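Local coordinates for penicillin-binding protein PbpB (Mycobacterium tuberculosis, PDB 6KGU), which helps synthesise cross-linked peptidoglycan of the cell wall from lipid intermediates and is a target of beta-lactam antibiotics such as aztreonam, at residues Val205-Gln210 and Ala235-Thr241; Leu215-Val221 and Met514-Arg520; Val270-Val274 and Met393-Tyr397; Tyr494-Gly500 and His528-Phe534. All blocks are in the same frame, centred on the assembly; numbering follows the deposited sequence. Where two conformers were deposited one is given.

Contact 1. Residues Val205-Gln210 and Ala235-Thr241; sequences VQQQVQ and AMANDNT
Gln210 reaches across to Asn240 with the one direct hydrogen bond between helix residues 205-210 and residues 235-241. Its OE1 accepts from Asn240 N at 2.9 Å, with an N-H...O angle of 162°. The donor is slightly tilted from the carbonyl plane. The Gln210 chain starts with CG anti to the backbone N and then bends at chi2 (58°), which turns the amide back over the loop. Its NE2 binds Asn214 one turn on.

Waters extend the polar contact. Water 1 donates to both Gln206 O and Asn238 O, 2.6 Å from the former, and ties the helix backbone to the end of the strand. Water 3 joins Gln210 NE2 to Asp239 OD2. The other carboxylate oxygen of Asp239, OD1, accepts from Val221 N.

The apolar part is made of small groups in van der Waals contact. Ala237 CB sits against the helix backbone, 3.6 Å from Gln206 CA. Val205 CB meets Ala235 CB at 4.1 Å. Val209 lays CG1 on the peptide link between Asn238 and Asp239, 3.4 Å from Asp239 N. The Gln206 chain runs out extended and crosses Thr241 at about a right angle, with NE2 3.7 Å from Thr241 CB. Its amide is held elsewhere, by Ala134 N and Ser132 O.

Helix 199-216 thus packs along strand 233-238, an outer strand of the antiparallel transpeptidase sheet, with the segment axes 27° apart. Val205 and Val209 also touch Ala223 on the neighbouring strand 220-227, and helix 259-262 meets Met236 and Asn238.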
# COMPACT_ATOMS: atom_id res chain seq x y z
N VAL A 205 3.01 -13.33 1.82
CA VAL A 205 2.31 -12.31 1.05
C VAL A 205 2.63 -12.45 -0.44
O VAL A 205 1.73 -12.38 -1.28
CB VAL A 205 2.66 -10.91 1.59
CG1 VAL A 205 2.13 -9.80 0.64
CG2 VAL A 205 2.08 -10.75 3.01
N GLN A 206 3.90 -12.70 -0.78
CA GLN A 206 4.28 -12.79 -2.19
C GLN A 206 3.60 -13.96 -2.88
O GLN A 206 3.13 -13.83 -4.02
CB GLN A 206 5.81 -12.89 -2.31
CG GLN A 206 6.34 -12.77 -3.75
CD GLN A 206 7.85 -12.53 -3.82
OE1 GLN A 206 8.46 -12.00 -2.88
NE2 GLN A 206 8.47 -12.96 -4.92
N GLN A 207 3.53 -15.11 -2.21
CA GLN A 207 2.79 -16.25 -2.74
C GLN A 207 1.30 -15.94 -2.88
O GLN A 207 0.68 -16.26 -3.89
CB GLN A 207 2.96 -17.45 -1.82
CG GLN A 207 4.29 -18.09 -1.82
CD GLN A 207 4.25 -19.27 -0.88
OE1 GLN A 207 4.28 -19.10 0.35
NE2 GLN A 207 4.07 -20.46 -1.45
N GLN A 208 0.71 -15.37 -1.83
CA GLN A 208 -0.71 -15.04 -1.92
C GLN A 208 -0.98 -14.05 -3.04
O GLN A 208 -2.03 -14.13 -3.70
CB GLN A 208 -1.20 -14.51 -0.56
CG GLN A 208 -1.34 -15.64 0.51
CD GLN A 208 -2.56 -16.52 0.26
OE1 GLN A 208 -3.58 -16.06 -0.26
NE2 GLN A 208 -2.47 -17.79 0.64
N VAL A 209 -0.04 -13.14 -3.31
CA VAL A 209 -0.25 -12.20 -4.41
C VAL A 209 -0.25 -12.93 -5.74
O VAL A 209 -1.03 -12.61 -6.65
CB VAL A 209 0.80 -11.08 -4.35
CG1 VAL A 209 1.03 -10.46 -5.71
CG2 VAL A 209 0.37 -10.00 -3.32
N GLN A 210 0.65 -13.92 -5.89
CA GLN A 210 0.71 -14.69 -7.13
C GLN A 210 -0.59 -15.45 -7.35
O GLN A 210 -1.17 -15.42 -8.45
CB GLN A 210 1.89 -15.67 -7.10
CG GLN A 210 2.08 -16.45 -8.43
CD GLN A 210 2.29 -15.49 -9.62
OE1 GLN A 210 3.31 -14.80 -9.70
NE2 GLN A 210 1.32 -15.44 -10.53
N ALA A 235 6.36 -6.20 4.27
CA ALA A 235 6.27 -6.98 3.04
C ALA A 235 5.91 -6.03 1.90
O ALA A 235 5.13 -5.10 2.09
CB ALA A 235 5.21 -8.10 3.14
N MET A 236 6.48 -6.29 0.72
CA MET A 236 6.14 -5.52 -0.47
C MET A 236 6.29 -6.50 -1.63
O MET A 236 7.40 -6.98 -1.89
CB MET A 236 7.05 -4.29 -0.63
CG MET A 236 6.76 -3.40 -1.83
SD MET A 236 7.84 -1.94 -1.93
CE MET A 236 6.98 -0.83 -0.81
N ALA A 237 5.19 -6.81 -2.30
CA ALA A 237 5.23 -7.88 -3.29
C ALA A 237 4.36 -7.56 -4.50
O ALA A 237 3.36 -6.85 -4.41
CB ALA A 237 4.77 -9.21 -2.70
N ASN A 238 4.78 -8.10 -5.64
CA ASN A 238 3.96 -8.12 -6.84
C ASN A 238 3.98 -9.53 -7.41
O ASN A 238 4.81 -10.35 -7.01
CB ASN A 238 4.45 -7.10 -7.88
CG ASN A 238 5.95 -7.07 -7.97
OD1 ASN A 238 6.60 -6.21 -7.37
ND2 ASN A 238 6.53 -8.04 -8.70
N ASP A 239 3.05 -9.80 -8.32
CA ASP A 239 3.04 -11.08 -9.00
C ASP A 239 4.16 -11.12 -10.04
O ASP A 239 4.73 -10.08 -10.41
CB ASP A 239 1.69 -11.30 -9.70
CG ASP A 239 1.52 -10.40 -10.91
OD1 ASP A 239 1.37 -9.16 -10.73
OD2 ASP A 239 1.50 -10.93 -12.04
N ASN A 240 4.48 -12.33 -10.51
CA ASN A 240 5.33 -12.51 -11.68
C ASN A 240 6.76 -12.01 -11.45
O ASN A 240 7.41 -11.52 -12.38
CB ASN A 240 4.72 -11.81 -12.91
CG ASN A 240 5.29 -12.31 -14.23
OD1 ASN A 240 5.71 -13.46 -14.33
ND2 ASN A 240 5.31 -11.44 -15.24
N THR A 241 7.24 -12.10 -10.20
CA THR A 241 8.52 -11.51 -9.83
C THR A 241 9.68 -12.30 -10.42
O THR A 241 9.73 -13.53 -10.30
CB THR A 241 8.67 -11.47 -8.31
OG1 THR A 241 7.55 -10.79 -7.72
CG2 THR A 241 9.95 -10.74 -7.92
O HOH W 1 3.96 -12.87 -6.30
O HOH W 2 6.29 -13.59 -7.47
O HOH W 3 2.16 -13.59 -12.85
O HOH W 4 4.14 -15.44 -12.83

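Contact 2. Residues Leu215-Val221 and Met514-Arg520; sequences LSGAHNV and MLDNPAR
Arg520 folds its guanidinium over Ser216 O, which lies 4.1 Å from the guanidinium plane and toward its rim. A bend at chi3 (-69°) brings NE round to Leu215 O, where it donates at 2.9 Å. The oxygen is at the edge of the guanidinium, tilted 16° from its plane. NH2 adds a weak second bond to the same oxygen. Ser216 O is gripped from the backbone instead: Arg520 N donates at 3.0 Å, and Ala519 N gives a weak bond. The last carbonyls of helix 199-216 are therefore met by donors from residues 519-520.

Ser216 OG accepts from Ala218 N at 3.1 Å, an ST turn, and also bonds Ala212 O. Its CB rests 3.5 Å from Pro518 CB. Gly217 has positive phi as the chain leaves the helix. Ala218 CB then fits beside Pro518 and Leu515.

Two backbone bonds join the segments further on. His219 N donates to Asp516 O at 2.8 Å. Asp516 N donates to Asn220 O with an N-H...O angle of 171°. Val221 and Leu515 form a non-hydrogen-bonded antiparallel pair. Their side chains lie side by side and point the same way, with Val221 CG2 3.8 Å from Leu515 CG.

This is the start of strand 220-227 pairing with the end of strand 509-516, in the antiparallel sheet of the penicillin-binding transpeptidase fold, where helix 199-216 leads through the turn at Gly217-His219 into the sheet.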
# COMPACT_ATOMS: atom_id res chain seq x y z
N LEU A 215 -5.95 -16.41 -9.75
CA LEU A 215 -7.37 -16.70 -9.52
C LEU A 215 -8.27 -15.61 -10.09
O LEU A 215 -9.33 -15.91 -10.66
CB LEU A 215 -7.65 -16.86 -8.03
CG LEU A 215 -7.17 -18.16 -7.39
CD1 LEU A 215 -7.45 -18.15 -5.90
CD2 LEU A 215 -7.86 -19.34 -8.03
N SER A 216 -7.90 -14.34 -9.91
CA SER A 216 -8.75 -13.23 -10.33
C SER A 216 -8.66 -12.95 -11.83
O SER A 216 -9.52 -12.23 -12.35
CB SER A 216 -8.36 -11.95 -9.59
OG SER A 216 -7.09 -11.53 -10.05
N GLY A 217 -7.65 -13.48 -12.52
CA GLY A 217 -7.47 -13.08 -13.91
C GLY A 217 -6.94 -11.68 -14.11
O GLY A 217 -6.88 -11.21 -15.25
N ALA A 218 -6.54 -10.99 -13.03
CA ALA A 218 -5.98 -9.65 -13.15
C ALA A 218 -4.69 -9.66 -13.97
O ALA A 218 -3.96 -10.65 -14.02
CB ALA A 218 -5.71 -9.07 -11.75
N HIS A 219 -4.40 -8.52 -14.61
CA HIS A 219 -3.14 -8.35 -15.33
C HIS A 219 -1.95 -8.30 -14.39
O HIS A 219 -0.83 -8.65 -14.78
CB HIS A 219 -3.13 -7.06 -16.15
CG HIS A 219 -4.02 -7.07 -17.35
ND1 HIS A 219 -4.40 -5.91 -18.00
CD2 HIS A 219 -4.60 -8.09 -18.03
CE1 HIS A 219 -5.18 -6.21 -19.01
NE2 HIS A 219 -5.32 -7.52 -19.06
N ASN A 220 -2.15 -7.80 -13.18
CA ASN A 220 -1.08 -7.82 -12.18
C ASN A 220 -1.69 -7.53 -10.82
O ASN A 220 -2.81 -7.02 -10.73
CB ASN A 220 0.05 -6.84 -12.52
CG ASN A 220 -0.45 -5.50 -12.96
OD1 ASN A 220 -0.58 -5.21 -14.16
ND2 ASN A 220 -0.75 -4.66 -11.98
N VAL A 221 -0.97 -7.90 -9.77
CA VAL A 221 -1.42 -7.75 -8.39
C VAL A 221 -0.22 -7.29 -7.57
O VAL A 221 0.91 -7.70 -7.84
CB VAL A 221 -2.02 -9.07 -7.82
CG1 VAL A 221 -2.41 -8.97 -6.29
CG2 VAL A 221 -3.25 -9.50 -8.61
N MET A 514 -3.71 -3.93 -4.58
CA MET A 514 -4.30 -3.46 -5.82
C MET A 514 -4.27 -4.58 -6.85
O MET A 514 -3.31 -5.33 -6.95
CB MET A 514 -3.59 -2.21 -6.37
CG MET A 514 -4.26 -1.65 -7.62
SD MET A 514 -3.70 -2.44 -9.15
CE MET A 514 -2.17 -1.55 -9.41
N LEU A 515 -5.37 -4.70 -7.60
CA LEU A 515 -5.53 -5.66 -8.69
C LEU A 515 -5.81 -4.90 -9.98
O LEU A 515 -6.73 -4.08 -10.02
CB LEU A 515 -6.68 -6.63 -8.46
CG LEU A 515 -6.45 -7.73 -7.42
CD1 LEU A 515 -6.60 -7.11 -6.08
CD2 LEU A 515 -7.44 -8.87 -7.59
N ASP A 516 -5.05 -5.19 -11.03
CA ASP A 516 -5.22 -4.52 -12.31
C ASP A 516 -6.23 -5.32 -13.13
O ASP A 516 -5.90 -6.36 -13.70
CB ASP A 516 -3.89 -4.39 -13.03
CG ASP A 516 -4.02 -3.67 -14.39
OD1 ASP A 516 -5.16 -3.44 -14.85
OD2 ASP A 516 -2.98 -3.35 -15.00
N ASN A 517 -7.45 -4.81 -13.18
CA ASN A 517 -8.54 -5.35 -13.99
C ASN A 517 -8.79 -6.86 -13.85
O ASN A 517 -8.71 -7.60 -14.83
CB ASN A 517 -8.31 -5.00 -15.46
CG ASN A 517 -9.55 -5.26 -16.30
OD1 ASN A 517 -10.68 -4.98 -15.87
ND2 ASN A 517 -9.35 -5.81 -17.48
N PRO A 518 -9.14 -7.33 -12.66
CA PRO A 518 -9.47 -8.75 -12.51
C PRO A 518 -10.81 -9.07 -13.16
O PRO A 518 -11.72 -8.24 -13.23
CB PRO A 518 -9.54 -8.95 -10.99
CG PRO A 518 -9.99 -7.61 -10.47
CD PRO A 518 -9.38 -6.57 -11.41
N ALA A 519 -10.91 -10.30 -13.67
CA ALA A 519 -12.18 -10.81 -14.16
C ALA A 519 -13.03 -11.39 -13.03
O ALA A 519 -14.24 -11.51 -13.18
CB ALA A 519 -11.94 -11.88 -15.24
N ARG A 520 -12.40 -11.74 -11.90
CA ARG A 520 -13.06 -12.40 -10.77
C ARG A 520 -12.48 -11.84 -9.48
O ARG A 520 -11.52 -11.07 -9.49
CB ARG A 520 -12.86 -13.93 -10.83
CG ARG A 520 -13.45 -14.58 -12.10
CD ARG A 520 -13.00 -16.05 -12.25
NE ARG A 520 -11.58 -16.15 -12.54
CZ ARG A 520 -11.07 -15.98 -13.75
NH1 ARG A 520 -11.86 -15.70 -14.77
NH2 ARG A 520 -9.77 -16.07 -13.94

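Contact 3. Residues Val270-Val274 and Met393-Tyr397; sequences VNKIV and MTGMY
Tyr397 OH donates to Val270 O at 2.7 Å. The donor lies in the carbonyl plane, on a lone pair, and the oxygen sits at the edge of the ring in its plane. This fixes the phenol end against the 3-10 segment that follows Ser269, the probable acyl-ester serine.

Ile273 lies over one face of the same ring. Its CG1 is anti to the backbone N (chi1 -170°) and the chain stays extended, which carries CD1 there. CD1 stands 3.4 Å from the ring centroid, only 2° off the normal, a CH-pi contact. A bond and a methyl group thus hold the ring.

Met396 bends at chi2 and chi3 and runs past Ile273 in the opposite direction. Its SD meets Val274 CG2 at 3.7 Å. Its CE lies 3.5 Å from Asn271 OD1, a buried oxygen with no polar partner in the model; Asn271 ND2 binds Leu380 O. Val270 CG2 touches Met393 SD at 3.6 Å, the two chains crossing at about a right angle.

The start of helix 272-281, which carries Lys272 of a probable SxxK motif, is thereby packed on helix 390-401. Strand 493-502 meets Val270, Met393 and Tyr397, while helix 338-347 lies against Asn271 and Val274.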
# COMPACT_ATOMS: atom_id res chain seq x y z
N VAL A 270 -10.96 4.03 -2.25
CA VAL A 270 -10.07 3.94 -1.10
C VAL A 270 -9.65 5.32 -0.65
O VAL A 270 -9.29 5.51 0.51
CB VAL A 270 -8.82 3.07 -1.35
CG1 VAL A 270 -9.20 1.61 -1.36
CG2 VAL A 270 -8.07 3.50 -2.63
N ASN A 271 -9.73 6.31 -1.54
CA ASN A 271 -9.42 7.68 -1.15
C ASN A 271 -10.44 8.27 -0.17
O ASN A 271 -10.17 9.34 0.39
CB ASN A 271 -9.33 8.58 -2.39
CG ASN A 271 -8.45 9.78 -2.13
OD1 ASN A 271 -7.35 9.64 -1.62
ND2 ASN A 271 -8.95 10.98 -2.43
N LYS A 272 -11.58 7.61 0.05
CA LYS A 272 -12.60 8.20 0.89
C LYS A 272 -12.15 8.32 2.34
O LYS A 272 -12.76 9.08 3.11
CB LYS A 272 -13.90 7.39 0.80
CG LYS A 272 -14.60 7.54 -0.58
CD LYS A 272 -15.93 6.81 -0.63
CE LYS A 272 -16.54 6.83 -2.04
NZ LYS A 272 -17.84 6.06 -2.09
N ILE A 273 -11.08 7.63 2.72
CA ILE A 273 -10.49 7.85 4.04
C ILE A 273 -10.21 9.33 4.29
O ILE A 273 -10.34 9.81 5.43
CB ILE A 273 -9.22 6.99 4.21
CG1 ILE A 273 -8.74 7.04 5.66
CG2 ILE A 273 -8.11 7.46 3.24
CD1 ILE A 273 -7.51 6.19 5.91
N VAL A 274 -9.87 10.09 3.24
CA VAL A 274 -9.55 11.50 3.45
C VAL A 274 -10.80 12.28 3.84
O VAL A 274 -10.80 13.03 4.82
CB VAL A 274 -8.86 12.10 2.22
CG1 VAL A 274 -8.54 13.56 2.45
CG2 VAL A 274 -7.56 11.32 1.91
N MET A 393 -0.97 4.89 -0.79
CA MET A 393 -2.30 4.49 -0.34
C MET A 393 -2.22 3.81 1.02
O MET A 393 -2.92 4.18 1.96
CB MET A 393 -2.93 3.56 -1.38
CG MET A 393 -4.35 3.09 -1.05
SD MET A 393 -4.91 1.81 -2.21
CE MET A 393 -4.57 0.32 -1.25
N THR A 394 -1.34 2.81 1.13
CA THR A 394 -1.15 2.11 2.39
C THR A 394 -0.66 3.06 3.49
O THR A 394 -1.04 2.92 4.66
CB THR A 394 -0.17 0.96 2.19
OG1 THR A 394 -0.61 0.17 1.07
CG2 THR A 394 -0.12 0.07 3.40
N GLY A 395 0.17 4.04 3.13
CA GLY A 395 0.67 4.97 4.12
C GLY A 395 -0.42 5.86 4.70
O GLY A 395 -0.36 6.24 5.87
N MET A 396 -1.44 6.16 3.89
CA MET A 396 -2.61 6.91 4.38
C MET A 396 -3.28 6.17 5.53
O MET A 396 -3.64 6.78 6.54
CB MET A 396 -3.62 7.12 3.26
CG MET A 396 -3.26 8.20 2.28
SD MET A 396 -4.74 8.99 1.62
CE MET A 396 -5.45 7.71 0.58
N TYR A 397 -3.51 4.87 5.35
CA TYR A 397 -4.19 4.10 6.38
C TYR A 397 -3.29 3.88 7.58
O TYR A 397 -3.78 3.72 8.71
CB TYR A 397 -4.71 2.78 5.77
CG TYR A 397 -5.94 3.02 4.93
CD1 TYR A 397 -5.85 3.71 3.72
CD2 TYR A 397 -7.20 2.59 5.35
CE1 TYR A 397 -6.99 3.96 2.94
CE2 TYR A 397 -8.34 2.85 4.59
CZ TYR A 397 -8.23 3.53 3.38
OH TYR A 397 -9.34 3.78 2.61

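Contact 4. Residues Tyr494-Gly500 and His528-Phe534; sequences YWITFAG and HSAAPLF. With CO (cobalt (II) ion), chain D.
Phe498 and Phe534 both carry CG anti to the backbone N, and this brings their rings together between strand and helix. The planes are 42° apart. Phe498 CE1 lies over one face of the Phe534 ring, toward its rim, 3.4 Å from Phe534 CG. Farther round the same ring, CE2 comes to 3.4 Å from Gly500 CA, and the ring occupies the side of the strand where a CB would point.

Ala530 CB fits between Ile496 CG2 and Phe498 CB, 3.9 Å from each. Ile496 also lies unusually close to His528 O, so the exact placement of its side chain is doubtful. Water 5 bridges the backbones, donating to Thr497 O and accepting from Ala530 N.

Helix 531-544 is the C-terminal helix that packs on the central antiparallel sheet of the transpeptidase domain, here on strand 493-502. Ser529 OG caps its start by accepting from Ala531 N at 2.9 Å.

At the other end Tyr494 points the edge of its ring at the face of His528, a T-shaped pair with planes 76° apart. Tyr494 CE1 is 4.3 Å from His528 CD2. Tyr494 also touches bound aztreonam. His528 NE2 binds a cobalt ion at 2.3 Å, and water 6 is a further ligand of the metal. The other ring nitrogen, ND1, is hydrogen-bonded to Pro518 O.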
# COMPACT_ATOMS: atom_id res chain seq x y z
N TYR A 494 -11.14 -2.01 -14.59
CA TYR A 494 -11.03 -1.41 -13.25
C TYR A 494 -9.66 -1.61 -12.62
O TYR A 494 -8.97 -2.60 -12.87
CB TYR A 494 -12.05 -2.00 -12.29
CG TYR A 494 -13.43 -2.07 -12.85
CD1 TYR A 494 -14.14 -3.26 -12.82
CD2 TYR A 494 -14.03 -0.95 -13.40
CE1 TYR A 494 -15.42 -3.33 -13.33
CE2 TYR A 494 -15.29 -1.01 -13.91
CZ TYR A 494 -15.98 -2.20 -13.88
OH TYR A 494 -17.25 -2.25 -14.40
N TRP A 495 -9.29 -0.64 -11.78
CA TRP A 495 -8.34 -0.87 -10.70
C TRP A 495 -9.14 -1.22 -9.46
O TRP A 495 -9.97 -0.41 -9.01
CB TRP A 495 -7.48 0.35 -10.39
CG TRP A 495 -6.35 0.55 -11.29
CD1 TRP A 495 -5.32 -0.31 -11.56
CD2 TRP A 495 -6.11 1.73 -12.05
NE1 TRP A 495 -4.45 0.25 -12.47
CE2 TRP A 495 -4.91 1.51 -12.78
CE3 TRP A 495 -6.78 2.95 -12.19
CZ2 TRP A 495 -4.38 2.47 -13.64
CZ3 TRP A 495 -6.25 3.91 -13.04
CH2 TRP A 495 -5.06 3.66 -13.76
N ILE A 496 -8.88 -2.39 -8.89
CA ILE A 496 -9.48 -2.84 -7.64
C ILE A 496 -8.46 -2.63 -6.53
O ILE A 496 -7.31 -3.06 -6.66
CB ILE A 496 -9.90 -4.32 -7.73
CG1 ILE A 496 -10.82 -4.53 -8.93
CG2 ILE A 496 -10.47 -4.82 -6.39
CD1 ILE A 496 -11.95 -3.59 -9.03
N THR A 497 -8.88 -2.01 -5.44
CA THR A 497 -8.03 -1.76 -4.28
C THR A 497 -8.73 -2.22 -3.01
O THR A 497 -9.96 -2.29 -2.95
CB THR A 497 -7.69 -0.27 -4.13
OG1 THR A 497 -8.89 0.51 -4.21
CG2 THR A 497 -6.72 0.16 -5.23
N PHE A 498 -7.92 -2.57 -2.02
CA PHE A 498 -8.38 -2.71 -0.65
C PHE A 498 -7.27 -2.20 0.25
O PHE A 498 -6.09 -2.49 0.00
CB PHE A 498 -8.75 -4.17 -0.26
CG PHE A 498 -9.54 -4.27 1.05
CD1 PHE A 498 -8.90 -4.27 2.28
CD2 PHE A 498 -10.93 -4.32 1.03
CE1 PHE A 498 -9.62 -4.34 3.47
CE2 PHE A 498 -11.66 -4.37 2.22
CZ PHE A 498 -11.00 -4.39 3.44
N ALA A 499 -7.63 -1.45 1.28
CA ALA A 499 -6.67 -1.06 2.30
C ALA A 499 -7.34 -1.28 3.64
O ALA A 499 -8.51 -0.90 3.80
CB ALA A 499 -6.23 0.40 2.16
N GLY A 500 -6.64 -1.92 4.57
CA GLY A 500 -7.26 -2.18 5.85
C GLY A 500 -6.25 -2.20 6.97
O GLY A 500 -5.03 -2.10 6.75
N HIS A 528 -15.19 -8.71 -8.39
CA HIS A 528 -13.99 -7.95 -8.73
C HIS A 528 -13.33 -7.42 -7.46
O HIS A 528 -12.84 -6.28 -7.44
CB HIS A 528 -14.29 -6.77 -9.66
CG HIS A 528 -15.06 -7.13 -10.90
ND1 HIS A 528 -14.49 -7.79 -11.97
CD2 HIS A 528 -16.35 -6.91 -11.23
CE1 HIS A 528 -15.40 -7.97 -12.91
NE2 HIS A 528 -16.54 -7.44 -12.49
N SER A 529 -13.36 -8.19 -6.39
CA SER A 529 -12.99 -7.67 -5.08
C SER A 529 -11.62 -8.19 -4.67
O SER A 529 -11.25 -9.32 -5.01
CB SER A 529 -14.04 -8.04 -4.03
OG SER A 529 -13.64 -7.60 -2.75
N ALA A 530 -10.88 -7.34 -3.96
CA ALA A 530 -9.65 -7.71 -3.29
C ALA A 530 -9.88 -8.08 -1.84
O ALA A 530 -8.93 -8.46 -1.15
CB ALA A 530 -8.63 -6.57 -3.37
N ALA A 531 -11.11 -7.95 -1.35
CA ALA A 531 -11.40 -8.27 0.04
C ALA A 531 -10.94 -9.67 0.46
O ALA A 531 -10.36 -9.79 1.55
CB ALA A 531 -12.90 -8.06 0.31
N PRO A 532 -11.09 -10.74 -0.34
CA PRO A 532 -10.60 -12.05 0.11
C PRO A 532 -9.11 -12.11 0.32
O PRO A 532 -8.65 -12.85 1.20
CB PRO A 532 -11.04 -13.01 -1.01
CG PRO A 532 -12.21 -12.32 -1.65
CD PRO A 532 -11.85 -10.86 -1.60
N LEU A 533 -8.32 -11.34 -0.45
CA LEU A 533 -6.87 -11.37 -0.24
C LEU A 533 -6.50 -10.69 1.07
O LEU A 533 -5.59 -11.13 1.79
CB LEU A 533 -6.16 -10.73 -1.42
CG LEU A 533 -4.64 -10.64 -1.37
CD1 LEU A 533 -4.01 -12.00 -1.04
CD2 LEU A 533 -4.13 -10.13 -2.72
N PHE A 534 -7.21 -9.61 1.41
CA PHE A 534 -6.99 -9.00 2.72
C PHE A 534 -7.37 -9.98 3.83
O PHE A 534 -6.66 -10.09 4.84
CB PHE A 534 -7.80 -7.71 2.84
CG PHE A 534 -7.76 -7.10 4.24
CD1 PHE A 534 -8.70 -7.48 5.20
CD2 PHE A 534 -6.79 -6.15 4.58
CE1 PHE A 534 -8.67 -6.94 6.49
CE2 PHE A 534 -6.75 -5.59 5.86
CZ PHE A 534 -7.70 -5.99 6.82
CO CO D . -18.16 -8.51 -13.64
O HOH W 5 -11.71 -4.64 -3.05
O HOH W 6 -18.67 -10.73 -12.59

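Contacts 1, 2 and 4 all reach the same antiparallel sheet. Contacts 1 and 2 meet where Val209 CG1 packs 3.5 Å from Val221 O. Contacts 2 and 4 have centres 10 Å apart and share strand pairing: Leu515 N lies 2.7 Å from Ile496 O. Leu533 of contact 4 packs on Gln208 of the helix in contact 1. Contact 3 meets the face of strand 493-502 that carries Thr497 and Ala499, opposite to the face used by contact 4; there Val270 CG1 comes 3.1 Å from Thr497 OG1. Contacts 3 and 4 are nearest the active site. The side chains of Val270 and Thr497 are each about 6 Å from that of Ser269, and that of Tyr494 is about 4 Å from bound aztreonam.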